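Local atomic coordinates of PelA (Pseudomonas aeruginosa, PDB entry 5TCB), a protein that carries a family GH114 glycoside hydrolase domain, the part described here, and as a whole probably also acts as a deacetylase. Residues P259-P264 with L269-V274; S112-L117 with R152-S157; A56-L61 with Q127-L132; S194-W199 with D212-L217. All blocks are in the same frame, centred on the assembly; numbering follows the deposited sequence.

Contact 1 of 4, residues P259-P264 with L269-V274; sequences PFVSTP and LGVSDV
With OG swung opposite its backbone nitrogen (chi1 -172°), Ser272 delivers its hydroxyl to the carbonyl of Pro259, and a similar torsion in Phe260 (chi1 -174°) brings the aromatic ring to Gly270. The hydroxyl donates to Pro259 O at 2.7 Å between OG and O, approaching almost head-on in the line of the carbonyl bond. The backbone of segment 269-274 runs antiparallel to strand 258-262 and joins it through one bridge, a hydrogen-bonded pair between Val261 and Val271. Val261 N reaches Val271 O at 2.9 Å, and Val271 N returns a bond of 3.1 Å to Val261 O. Just before this pair Gly270, with no side chain to hold the chains apart, brings its CA to 3.3 Å from Val261 O. The Phe260 ring meets the same glycine obliquely, CE1 lying 3.4 Å from Gly270 C. Beside the bridge the two valines touch, Val261 CB to Val271 CG2 at 3.9 Å, and Val271 also packs on helix 242-254. On the other edge of strand 258-262, Phe260 and Ser262 pair with strand 231-236. Strand 27-30 is reached as well, since Val27 N donates to Ser272 OG. A single buried hydroxyl thus gives to the last barrel strand and accepts from the first, so it both donates and accepts at the seam where the barrel closes.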
loop_
_atom_site.group_PDB
_atom_site.type_symbol
_atom_site.label_atom_id
_atom_site.label_comp_id
_atom_site.label_asym_id
_atom_site.label_seq_id
_atom_site.Cartn_x
_atom_site.Cartn_y
_atom_site.Cartn_z
ATOM N N PRO A 259 -10.201 9.223 -2.561
ATOM C CA PRO A 259 -10.481 7.869 -3.042
ATOM C C PRO A 259 -9.783 7.477 -4.330
ATOM O O PRO A 259 -9.447 8.326 -5.152
ATOM C CB PRO A 259 -11.984 7.911 -3.271
ATOM C CG PRO A 259 -12.202 9.308 -3.779
ATOM C CD PRO A 259 -11.229 10.184 -3.021
ATOM N N PHE A 260 -9.625 6.171 -4.519
ATOM C CA PHE A 260 -9.379 5.585 -5.825
ATOM C C PHE A 260 -10.243 4.354 -5.917
ATOM O O PHE A 260 -10.155 3.478 -5.053
ATOM C CB PHE A 260 -7.919 5.217 -6.024
ATOM C CG PHE A 260 -7.576 4.738 -7.428
ATOM C CD1 PHE A 260 -7.768 5.562 -8.531
ATOM C CD2 PHE A 260 -6.988 3.489 -7.621
ATOM C CE1 PHE A 260 -7.430 5.146 -9.816
ATOM C CE2 PHE A 260 -6.644 3.070 -8.899
ATOM C CZ PHE A 260 -6.837 3.889 -9.996
ATOM N N VAL A 261 -11.095 4.304 -6.929
ATOM C CA VAL A 261 -12.048 3.217 -7.088
ATOM C C VAL A 261 -11.653 2.464 -8.344
ATOM O O VAL A 261 -11.743 2.999 -9.456
ATOM C CB VAL A 261 -13.487 3.730 -7.163
ATOM C CG1 VAL A 261 -14.455 2.548 -7.156
ATOM C CG2 VAL A 261 -13.765 4.731 -6.012
ATOM N N SER A 262 -11.194 1.229 -8.179
ATOM C CA SER A 262 -10.560 0.532 -9.293
ATOM C C SER A 262 -10.841 -0.965 -9.177
ATOM O O SER A 262 -11.796 -1.380 -8.519
ATOM C CB SER A 262 -9.062 0.881 -9.321
ATOM O OG SER A 262 -8.478 0.446 -10.524
ATOM N N THR A 263 -10.046 -1.767 -9.856
ATOM C CA THR A 263 -10.129 -3.224 -9.876
ATOM C C THR A 263 -9.065 -3.822 -8.975
ATOM O O THR A 263 -8.020 -3.206 -8.736
ATOM C CB THR A 263 -9.911 -3.751 -11.299
ATOM O OG1 THR A 263 -8.604 -3.359 -11.737
ATOM C CG2 THR A 263 -10.969 -3.211 -12.255
ATOM N N PRO A 264 -9.260 -5.055 -8.505
ATOM C CA PRO A 264 -8.275 -5.654 -7.581
ATOM C C PRO A 264 -6.907 -5.901 -8.189
ATOM O O PRO A 264 -5.926 -5.999 -7.441
ATOM C CB PRO A 264 -8.948 -6.970 -7.171
ATOM C CG PRO A 264 -9.896 -7.288 -8.314
ATOM C CD PRO A 264 -10.397 -5.955 -8.767
ATOM N N LEU A 269 -7.632 2.304 -15.341
ATOM C CA LEU A 269 -7.660 3.730 -15.037
ATOM C C LEU A 269 -8.948 4.023 -14.263
ATOM O O LEU A 269 -9.937 4.535 -14.789
ATOM C CB LEU A 269 -7.527 4.546 -16.313
ATOM C CG LEU A 269 -6.119 4.736 -16.860
ATOM C CD1 LEU A 269 -6.172 5.327 -18.257
ATOM C CD2 LEU A 269 -5.307 5.641 -15.913
ATOM N N GLY A 270 -8.902 3.707 -12.975
ATOM C CA GLY A 270 -10.012 3.945 -12.078
ATOM C C GLY A 270 -10.197 5.424 -11.805
ATOM O O GLY A 270 -9.554 6.293 -12.394
ATOM N N VAL A 271 -11.105 5.712 -10.864
ATOM C CA VAL A 271 -11.558 7.074 -10.663
ATOM C C VAL A 271 -11.241 7.563 -9.261
ATOM O O VAL A 271 -11.416 6.849 -8.270
ATOM C CB VAL A 271 -13.055 7.178 -10.963
ATOM C CG1 VAL A 271 -13.266 6.962 -12.452
ATOM C CG2 VAL A 271 -13.816 6.174 -10.188
ATOM N N SER A 272 -10.832 8.811 -9.191
ATOM C CA SER A 272 -10.573 9.514 -7.952
ATOM C C SER A 272 -11.460 10.736 -7.771
ATOM O O SER A 272 -11.762 11.096 -6.638
ATOM C CB SER A 272 -9.075 9.922 -7.872
ATOM O OG SER A 272 -8.748 10.458 -6.586
ATOM N N ASP A 273 -11.921 11.359 -8.842
ATOM C CA ASP A 273 -12.790 12.530 -8.725
ATOM C C ASP A 273 -13.901 12.388 -9.751
ATOM O O ASP A 273 -13.960 11.401 -10.495
ATOM C CB ASP A 273 -11.981 13.819 -8.887
ATOM C CG ASP A 273 -12.359 14.890 -7.858
ATOM O OD1 ASP A 273 -13.550 14.973 -7.468
ATOM O OD2 ASP A 273 -11.458 15.648 -7.437
ATOM N N VAL A 274 -14.808 13.377 -9.759
ATOM C CA VAL A 274 -15.931 13.378 -10.686
ATOM C C VAL A 274 -15.446 13.819 -12.062
ATOM O O VAL A 274 -14.349 14.361 -12.221
ATOM C CB VAL A 274 -17.071 14.284 -10.177
#

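Contact 2 of 4, residues S112-L117 with R152-S157; sequences SWRAHL and RRALAS
Arg114 reaches across to the helical turn that carries Ala154 and Ser157, joining helices 111-126 and 145-165, which succeed one another around the outside of the (beta/alpha)8 barrel with strand 131-135 between them in the chain. The contact is carried by one guanidinium group. Its NH1 donates to Ala154 O at 2.8 Å and its NH2 to Ser157 OG at 3.0 Å, both at the edge of the group, Ala154 O in its plane and Ser157 OG tilted somewhat from it. Neither bond is straight, the angles at hydrogen being 148° and 147°. Behind this first shell, a bend in the Arg114 chain at chi3 (72°) turns the guanidinium to present both amino groups to helix 145-165. NH1 has a further acceptor in Leu108 O, just ahead of helix 111-126, and the side chain leans on Phe158 and Gln161, the former also touched by Leu117, which is consistent with a fixed orientation of the guanidinium. The acceptors are linked in turn: Ser157 OG donates to Ala154 O, three residues back in its own helix, at 3.1 Å from oxygen to oxygen. Ala154 O therefore takes two donors, Arg114 NH1 and Ser157 OG, which arrive from opposite faces of its carbonyl plane.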
loop_
_atom_site.group_PDB
_atom_site.type_symbol
_atom_site.label_atom_id
_atom_site.label_comp_id
_atom_site.label_asym_id
_atom_site.label_seq_id
_atom_site.Cartn_x
_atom_site.Cartn_y
_atom_site.Cartn_z
ATOM N N SER A 112 18.319 -10.433 7.253
ATOM C CA SER A 112 18.398 -10.493 5.801
ATOM C C SER A 112 17.187 -9.842 5.159
ATOM O O SER A 112 17.322 -9.239 4.096
ATOM C CB SER A 112 18.541 -11.941 5.318
ATOM O OG SER A 112 17.443 -12.734 5.732
ATOM N N TRP A 113 16.006 -9.975 5.780
ATOM C CA TRP A 113 14.800 -9.358 5.229
ATOM C C TRP A 113 14.848 -7.849 5.392
ATOM O O TRP A 113 14.589 -7.089 4.443
ATOM C CB TRP A 113 13.566 -9.928 5.922
ATOM C CG TRP A 113 12.262 -9.354 5.433
ATOM C CD1 TRP A 113 11.326 -8.721 6.179
ATOM C CD2 TRP A 113 11.769 -9.362 4.088
ATOM N NE1 TRP A 113 10.259 -8.343 5.389
ATOM C CE2 TRP A 113 10.505 -8.736 4.103
ATOM C CE3 TRP A 113 12.258 -9.861 2.882
ATOM C CZ2 TRP A 113 9.743 -8.556 2.949
ATOM C CZ3 TRP A 113 11.496 -9.680 1.741
ATOM C CH2 TRP A 113 10.255 -9.060 1.789
ATOM N N ARG A 114 15.189 -7.387 6.592
ATOM C CA ARG A 114 15.297 -5.950 6.812
ATOM C C ARG A 114 16.321 -5.332 5.870
ATOM O O ARG A 114 16.074 -4.270 5.277
ATOM C CB ARG A 114 15.671 -5.696 8.270
ATOM C CG ARG A 114 14.643 -6.223 9.280
ATOM C CD ARG A 114 15.163 -6.242 10.728
ATOM N NE ARG A 114 15.279 -4.907 11.321
ATOM C CZ ARG A 114 14.317 -4.284 12.010
ATOM N NH1 ARG A 114 13.134 -4.866 12.224
ATOM N NH2 ARG A 114 14.549 -3.078 12.507
ATOM N N ALA A 115 17.488 -5.978 5.719
ATOM C CA ALA A 115 18.512 -5.436 4.825
ATOM C C ALA A 115 18.019 -5.397 3.386
ATOM O O ALA A 115 18.318 -4.453 2.640
ATOM C CB ALA A 115 19.790 -6.266 4.927
ATOM N N HIS A 116 17.328 -6.452 2.961
ATOM C CA HIS A 116 16.774 -6.507 1.618
ATOM C C HIS A 116 15.860 -5.319 1.362
ATOM O O HIS A 116 15.985 -4.624 0.338
ATOM C CB HIS A 116 16.024 -7.834 1.448
ATOM C CG HIS A 116 15.200 -7.901 0.207
ATOM N ND1 HIS A 116 15.730 -8.249 -1.018
ATOM C CD2 HIS A 116 13.883 -7.663 -0.003
ATOM C CE1 HIS A 116 14.774 -8.215 -1.929
ATOM N NE2 HIS A 116 13.646 -7.867 -1.341
ATOM N N LEU A 117 14.953 -5.047 2.298
ATOM C CA LEU A 117 14.001 -3.964 2.105
ATOM C C LEU A 117 14.691 -2.612 2.076
ATOM O O LEU A 117 14.299 -1.741 1.289
ATOM C CB LEU A 117 12.945 -4.007 3.214
ATOM C CG LEU A 117 11.934 -5.141 3.176
ATOM C CD1 LEU A 117 11.100 -5.056 4.431
ATOM C CD2 LEU A 117 11.056 -5.139 1.911
ATOM N N ARG A 152 5.352 -6.989 15.807
ATOM C CA ARG A 152 4.878 -5.608 15.746
ATOM C C ARG A 152 5.999 -4.644 16.098
ATOM O O ARG A 152 6.163 -3.606 15.452
ATOM C CB ARG A 152 3.694 -5.428 16.699
ATOM C CG ARG A 152 3.017 -4.087 16.586
ATOM C CD ARG A 152 2.049 -3.807 17.712
ATOM N NE ARG A 152 2.765 -3.614 18.976
ATOM C CZ ARG A 152 3.337 -2.472 19.339
ATOM N NH1 ARG A 152 3.248 -1.384 18.572
ATOM N NH2 ARG A 152 3.990 -2.398 20.483
ATOM N N ARG A 153 6.777 -4.974 17.130
ATOM C CA ARG A 153 7.885 -4.128 17.538
ATOM C C ARG A 153 8.979 -4.120 16.479
ATOM O O ARG A 153 9.586 -3.084 16.219
ATOM C CB ARG A 153 8.440 -4.603 18.884
ATOM C CG ARG A 153 7.485 -4.418 20.052
ATOM C CD ARG A 153 8.083 -4.961 21.358
ATOM N NE ARG A 153 7.128 -4.844 22.458
ATOM C CZ ARG A 153 7.380 -5.196 23.713
ATOM N NH1 ARG A 153 8.562 -5.700 24.044
ATOM N NH2 ARG A 153 6.442 -5.045 24.638
ATOM N N ALA A 154 9.239 -5.269 15.851
ATOM C CA ALA A 154 10.235 -5.322 14.788
ATOM C C ALA A 154 9.783 -4.514 13.583
ATOM O O ALA A 154 10.606 -3.882 12.910
ATOM C CB ALA A 154 10.488 -6.763 14.385
ATOM N N LEU A 155 8.479 -4.517 13.302
ATOM C CA LEU A 155 7.945 -3.709 12.214
ATOM C C LEU A 155 8.117 -2.228 12.524
ATOM O O LEU A 155 8.576 -1.459 11.668
ATOM C CB LEU A 155 6.468 -4.044 11.982
ATOM C CG LEU A 155 5.785 -3.191 10.915
ATOM C CD1 LEU A 155 6.467 -3.384 9.583
ATOM C CD2 LEU A 155 4.311 -3.580 10.799
ATOM N N ALA A 156 7.770 -1.806 13.751
ATOM C CA ALA A 156 7.882 -0.389 14.096
ATOM C C ALA A 156 9.336 0.072 14.019
ATOM O O ALA A 156 9.624 1.144 13.470
ATOM C CB ALA A 156 7.287 -0.126 15.483
ATOM N N SER A 157 10.276 -0.744 14.517
ATOM C CA SER A 157 11.680 -0.342 14.449
ATOM C C SER A 157 12.185 -0.324 13.015
ATOM O O SER A 157 13.008 0.536 12.660
ATOM C CB SER A 157 12.552 -1.268 15.303
ATOM O OG SER A 157 12.656 -2.563 14.756
#

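Contact 3 of 4, residues A56-L61 with Q127-L132; sequences ADVGYL and QGYAGL
A Schellman motif, the glycine-bearing turn that ends a helix, places Gly128 and then Tyr129 against Val58 of helix 55-63, at the link between helix 111-126 and barrel strand 131-135. Gly128 has a positive phi of 106°, which reverses the chain after the last helical turn and sends it back toward the sheet. Val58 points into this corner and touches three consecutive residues of the link without any hydrogen bond between the segments. Its CB lies 3.9 Å from Gln127 O. The CG1 methyl, placed opposite the backbone nitrogen by a chi1 of -177°, rests 3.6 Å from Gly128 O and at the same time sits squarely over the Tyr129 ring. That is a CH-pi contact: CG1 is 4.2 Å from the ring centroid and only 11° off the normal. The second methyl is shifted toward the phenolic end, with CG2 at 3.4 Å from Tyr129 CZ and at 3.4 Å from Tyr129 OH. One branched side chain thereby lies across both the middle and the hydroxyl end of the tyrosine, meeting it at about a right angle. The polar Gly128 O beside the methyls is served by Lys62 NZ, further along helix 55-63. Around this corner Val58 also packs on Pro68 at strand 67-73, while Tyr129 touches Ala70 of that strand, Leu124 of helix 111-126, and Ala50 and Leu53 in the loop leading to helix 55-63.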
loop_
_atom_site.group_PDB
_atom_site.type_symbol
_atom_site.label_atom_id
_atom_site.label_comp_id
_atom_site.label_asym_id
_atom_site.label_seq_id
_atom_site.Cartn_x
_atom_site.Cartn_y
_atom_site.Cartn_z
ATOM N N ALA A 56 13.224 7.240 -16.682
ATOM C CA ALA A 56 12.689 8.327 -17.494
ATOM C C ALA A 56 11.186 8.462 -17.317
ATOM O O ALA A 56 10.637 9.572 -17.419
ATOM C CB ALA A 56 13.008 8.098 -18.971
ATOM N N ASP A 57 10.496 7.348 -17.086
ATOM C CA ASP A 57 9.063 7.402 -16.873
ATOM C C ASP A 57 8.751 8.095 -15.550
ATOM O O ASP A 57 7.788 8.863 -15.440
ATOM C CB ASP A 57 8.481 5.979 -16.870
ATOM C CG ASP A 57 8.769 5.210 -18.152
ATOM O OD1 ASP A 57 8.822 5.821 -19.253
ATOM O OD2 ASP A 57 8.928 3.981 -18.062
ATOM N N VAL A 58 9.513 7.764 -14.511
ATOM C CA VAL A 58 9.315 8.375 -13.198
ATOM C C VAL A 58 9.574 9.872 -13.283
ATOM O O VAL A 58 8.823 10.687 -12.711
ATOM C CB VAL A 58 10.234 7.694 -12.165
ATOM C CG1 VAL A 58 9.999 8.259 -10.795
ATOM C CG2 VAL A 58 9.979 6.188 -12.129
ATOM N N GLY A 59 10.635 10.253 -13.997
ATOM C CA GLY A 59 10.923 11.660 -14.213
ATOM C C GLY A 59 9.818 12.382 -14.961
ATOM O O GLY A 59 9.490 13.523 -14.639
ATOM N N TYR A 60 9.269 11.747 -16.005
ATOM C CA TYR A 60 8.148 12.329 -16.738
ATOM C C TYR A 60 6.966 12.608 -15.815
ATOM O O TYR A 60 6.367 13.682 -15.863
ATOM C CB TYR A 60 7.719 11.398 -17.879
ATOM C CG TYR A 60 6.400 11.798 -18.497
ATOM C CD1 TYR A 60 5.199 11.227 -18.074
ATOM C CD2 TYR A 60 6.374 12.750 -19.497
ATOM C CE1 TYR A 60 4.005 11.599 -18.628
ATOM C CE2 TYR A 60 5.171 13.133 -20.060
ATOM C CZ TYR A 60 3.992 12.542 -19.616
ATOM O OH TYR A 60 2.770 12.906 -20.169
ATOM N N LEU A 61 6.602 11.649 -14.950
ATOM C CA LEU A 61 5.476 11.893 -14.055
ATOM C C LEU A 61 5.739 13.116 -13.175
ATOM O O LEU A 61 4.843 13.941 -12.957
ATOM C CB LEU A 61 5.200 10.652 -13.201
ATOM C CG LEU A 61 4.669 9.440 -13.972
ATOM C CD1 LEU A 61 4.668 8.182 -13.040
ATOM C CD2 LEU A 61 3.236 9.698 -14.488
ATOM N N GLN A 127 16.138 5.713 -8.378
ATOM C CA GLN A 127 15.328 5.736 -9.590
ATOM C C GLN A 127 14.440 6.962 -9.707
ATOM O O GLN A 127 13.849 7.169 -10.772
ATOM C CB GLN A 127 14.435 4.508 -9.647
ATOM C CG GLN A 127 15.141 3.200 -9.900
ATOM C CD GLN A 127 14.224 2.269 -10.651
ATOM O OE1 GLN A 127 14.067 2.386 -11.876
ATOM N NE2 GLN A 127 13.571 1.378 -9.928
ATOM N N GLY A 128 14.317 7.766 -8.657
ATOM C CA GLY A 128 13.568 9.000 -8.736
ATOM C C GLY A 128 12.233 8.985 -8.052
ATOM O O GLY A 128 11.538 10.001 -8.088
ATOM N N TYR A 129 11.854 7.901 -7.389
ATOM C CA TYR A 129 10.562 7.885 -6.724
ATOM C C TYR A 129 10.531 8.904 -5.593
ATOM O O TYR A 129 11.506 9.112 -4.874
ATOM C CB TYR A 129 10.218 6.468 -6.209
ATOM C CG TYR A 129 9.857 5.581 -7.358
ATOM C CD1 TYR A 129 8.579 5.619 -7.903
ATOM C CD2 TYR A 129 10.801 4.748 -7.949
ATOM C CE1 TYR A 129 8.249 4.839 -8.989
ATOM C CE2 TYR A 129 10.483 3.982 -9.041
ATOM C CZ TYR A 129 9.203 4.024 -9.562
ATOM O OH TYR A 129 8.867 3.267 -10.680
ATOM N N ALA A 130 9.384 9.552 -5.434
ATOM C CA ALA A 130 9.181 10.506 -4.352
ATOM C C ALA A 130 8.762 9.854 -3.051
ATOM O O ALA A 130 8.720 10.525 -2.011
ATOM C CB ALA A 130 8.134 11.523 -4.767
ATOM N N GLY A 131 8.424 8.577 -3.088
ATOM C CA GLY A 131 7.958 7.900 -1.900
ATOM C C GLY A 131 7.753 6.429 -2.174
ATOM O O GLY A 131 7.942 5.934 -3.296
ATOM N N LEU A 132 7.344 5.737 -1.098
ATOM C CA LEU A 132 7.059 4.319 -1.119
ATOM C C LEU A 132 5.653 4.082 -0.597
ATOM O O LEU A 132 5.231 4.726 0.366
ATOM C CB LEU A 132 8.001 3.547 -0.220
ATOM C CG LEU A 132 9.495 3.701 -0.496
ATOM C CD1 LEU A 132 10.341 3.037 0.602
ATOM C CD2 LEU A 132 9.849 3.151 -1.841
#

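Contact 4 of 4, residues S194-W199 with D212-L217; sequences SIHAGW and DDRDWL
A buried contact between side chains and backbone carbonyls lets Arg214 and Leu217 of helix 211-226 rest on the chain at Ser194 to His196, in the loop that leaves barrel strand 187-192 and leads into the small hairpin 197-200/205-208. Most of the touching is done by the aliphatic part of Arg214, whose CG and CD lie 3.3 Å and 3.2 Å from Ile195 O. A bend at chi3 (-60°) then folds the guanidinium back beside the same oxygen. There Ile195 O sits at the edge of the group, in its plane, and takes a straight but weak hydrogen bond from NH1, 3.4 Å long with an angle of 170° at hydrogen. The main polar partner of the group lies elsewhere: NH2 bonds Gln211 OE1 at the start of the helix. CD of Arg214 also approaches the His196 ring obliquely, 4.1 Å from ND1, while NE2 on that ring bonds Glu255. One turn further along, Leu217 CD1 meets Ser194 O at 3.8 Å. The loop itself follows a cis peptide bond before Ser194 and is held by Asp235, whose carboxylate accepts from the backbone nitrogens of Ile195, His196 and Ala197. This is a beta-alpha loop of a TIM barrel, here enlarged by a hairpin before the helix packs back upon it.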
loop_
_atom_site.group_PDB
_atom_site.type_symbol
_atom_site.label_atom_id
_atom_site.label_comp_id
_atom_site.label_asym_id
_atom_site.label_seq_id
_atom_site.Cartn_x
_atom_site.Cartn_y
_atom_site.Cartn_z
ATOM N N SER A 194 -11.103 -1.645 2.523
ATOM C CA SER A 194 -11.849 -0.711 1.691
ATOM C C SER A 194 -12.878 -0.055 2.602
ATOM O O SER A 194 -13.076 -0.495 3.742
ATOM C CB SER A 194 -12.534 -1.436 0.534
ATOM O OG SER A 194 -11.606 -1.962 -0.390
ATOM N N ILE A 195 -13.585 0.959 2.103
ATOM C CA ILE A 195 -14.521 1.702 2.944
ATOM C C ILE A 195 -15.949 1.241 2.668
ATOM O O ILE A 195 -16.640 0.766 3.579
ATOM C CB ILE A 195 -14.353 3.223 2.756
ATOM C CG1 ILE A 195 -12.949 3.691 3.177
ATOM C CG2 ILE A 195 -15.428 4.013 3.537
ATOM C CD1 ILE A 195 -12.535 3.328 4.611
ATOM N N HIS A 196 -16.414 1.349 1.427
ATOM C CA HIS A 196 -17.765 0.921 1.092
ATOM C C HIS A 196 -17.798 -0.259 0.138
ATOM O O HIS A 196 -18.554 -1.223 0.352
ATOM C CB HIS A 196 -18.555 2.079 0.466
ATOM C CG HIS A 196 -18.784 3.228 1.391
ATOM N ND1 HIS A 196 -19.467 3.097 2.584
ATOM C CD2 HIS A 196 -18.435 4.533 1.294
ATOM C CE1 HIS A 196 -19.517 4.273 3.186
ATOM N NE2 HIS A 196 -18.905 5.161 2.422
ATOM N N ALA A 197 -17.020 -0.181 -0.937
ATOM C CA ALA A 197 -17.004 -1.191 -1.981
ATOM C C ALA A 197 -15.657 -1.894 -1.937
ATOM O O ALA A 197 -14.606 -1.274 -2.139
ATOM C CB ALA A 197 -17.267 -0.564 -3.355
ATOM N N GLY A 198 -15.679 -3.193 -1.652
ATOM C CA GLY A 198 -14.457 -3.930 -1.474
ATOM C C GLY A 198 -14.345 -5.125 -2.399
ATOM O O GLY A 198 -15.218 -5.406 -3.232
ATOM N N TRP A 199 -13.227 -5.826 -2.222
ATOM C CA TRP A 199 -12.900 -7.031 -2.965
ATOM C C TRP A 199 -12.663 -8.162 -1.975
ATOM O O TRP A 199 -11.750 -8.083 -1.147
ATOM C CB TRP A 199 -11.660 -6.818 -3.824
ATOM C CG TRP A 199 -11.238 -8.046 -4.511
ATOM C CD1 TRP A 199 -10.119 -8.780 -4.261
ATOM C CD2 TRP A 199 -11.937 -8.713 -5.559
ATOM N NE1 TRP A 199 -10.076 -9.865 -5.097
ATOM C CE2 TRP A 199 -11.182 -9.846 -5.906
ATOM C CE3 TRP A 199 -13.129 -8.457 -6.246
ATOM C CZ2 TRP A 199 -11.576 -10.723 -6.910
ATOM C CZ3 TRP A 199 -13.520 -9.328 -7.237
ATOM C CH2 TRP A 199 -12.746 -10.449 -7.561
ATOM N N ASP A 212 -19.524 -4.816 9.985
ATOM C CA ASP A 212 -18.618 -5.076 11.098
ATOM C C ASP A 212 -17.187 -4.704 10.745
ATOM O O ASP A 212 -16.413 -4.338 11.635
ATOM C CB ASP A 212 -18.709 -6.541 11.534
ATOM C CG ASP A 212 -18.200 -7.501 10.482
ATOM O OD1 ASP A 212 -17.004 -7.855 10.526
ATOM O OD2 ASP A 212 -18.998 -7.911 9.615
ATOM N N ASP A 213 -16.811 -4.797 9.464
ATOM C CA ASP A 213 -15.517 -4.280 9.034
ATOM C C ASP A 213 -15.446 -2.767 9.191
ATOM O O ASP A 213 -14.429 -2.235 9.642
ATOM C CB ASP A 213 -15.249 -4.673 7.580
ATOM C CG ASP A 213 -14.918 -6.139 7.421
ATOM O OD1 ASP A 213 -15.079 -6.895 8.401
ATOM O OD2 ASP A 213 -14.511 -6.539 6.311
ATOM N N ARG A 214 -16.497 -2.048 8.787
ATOM C CA ARG A 214 -16.493 -0.602 8.982
ATOM C C ARG A 214 -16.506 -0.249 10.464
ATOM O O ARG A 214 -15.858 0.718 10.883
ATOM C CB ARG A 214 -17.682 0.035 8.256
ATOM C CG ARG A 214 -17.415 0.309 6.771
ATOM C CD ARG A 214 -18.494 1.196 6.136
ATOM N NE ARG A 214 -19.820 0.596 6.220
ATOM C CZ ARG A 214 -20.308 -0.289 5.354
ATOM N NH1 ARG A 214 -19.578 -0.694 4.323
ATOM N NH2 ARG A 214 -21.533 -0.774 5.521
ATOM N N ASP A 215 -17.224 -1.026 11.275
ATOM C CA ASP A 215 -17.238 -0.768 12.714
ATOM C C ASP A 215 -15.834 -0.877 13.302
ATOM O O ASP A 215 -15.438 -0.061 14.144
ATOM C CB ASP A 215 -18.181 -1.741 13.425
ATOM C CG ASP A 215 -19.654 -1.476 13.119
ATOM O OD1 ASP A 215 -19.973 -0.398 12.570
ATOM O OD2 ASP A 215 -20.502 -2.340 13.451
ATOM N N TRP A 216 -15.065 -1.883 12.872
ATOM C CA TRP A 216 -13.713 -2.062 13.402
ATOM C C TRP A 216 -12.781 -0.950 12.933
ATOM O O TRP A 216 -11.923 -0.480 13.694
ATOM C CB TRP A 216 -13.157 -3.420 12.987
ATOM C CG TRP A 216 -11.773 -3.692 13.546
ATOM C CD1 TRP A 216 -11.475 -4.250 14.759
ATOM C CD2 TRP A 216 -10.509 -3.416 12.915
ATOM N NE1 TRP A 216 -10.117 -4.339 14.922
ATOM C CE2 TRP A 216 -9.500 -3.835 13.806
ATOM C CE3 TRP A 216 -10.138 -2.855 11.694
ATOM C CZ2 TRP A 216 -8.147 -3.710 13.515
ATOM C CZ3 TRP A 216 -8.786 -2.736 11.402
ATOM C CH2 TRP A 216 -7.809 -3.165 12.311
ATOM N N LEU A 217 -12.915 -0.535 11.673
ATOM C CA LEU A 217 -12.075 0.537 11.160
ATOM C C LEU A 217 -12.351 1.860 11.855
ATOM O O LEU A 217 -11.429 2.658 12.038
ATOM C CB LEU A 217 -12.307 0.696 9.665
ATOM C CG LEU A 217 -11.673 -0.393 8.816
ATOM C CD1 LEU A 217 -12.269 -0.342 7.424
ATOM C CD2 LEU A 217 -10.159 -0.221 8.744
#

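Overall arrangement
From the N terminus, contact 3 opens first at helix 55-63, and contact 2 opens at 112-117 before 127-132 closes contact 3; 152-157 then closes contact 2. These two cross along the chain, tying helices 55-63, 111-126 and 145-165 together around strand 131-135. Contacts 4 and 1 follow in series, each closing a short loop: contact 4 folds helix 211-226 back on the chain after strand 187-192, and contact 1 returns the C-terminal tail to the last strand, beside the first. They touch where Pro264 CB meets Trp199 CD1 at 3.6 Å. Contacts 3 and 4, about 32 Å apart between centres, lie on opposite sides of the chain's centre, as do contacts 1 and 2.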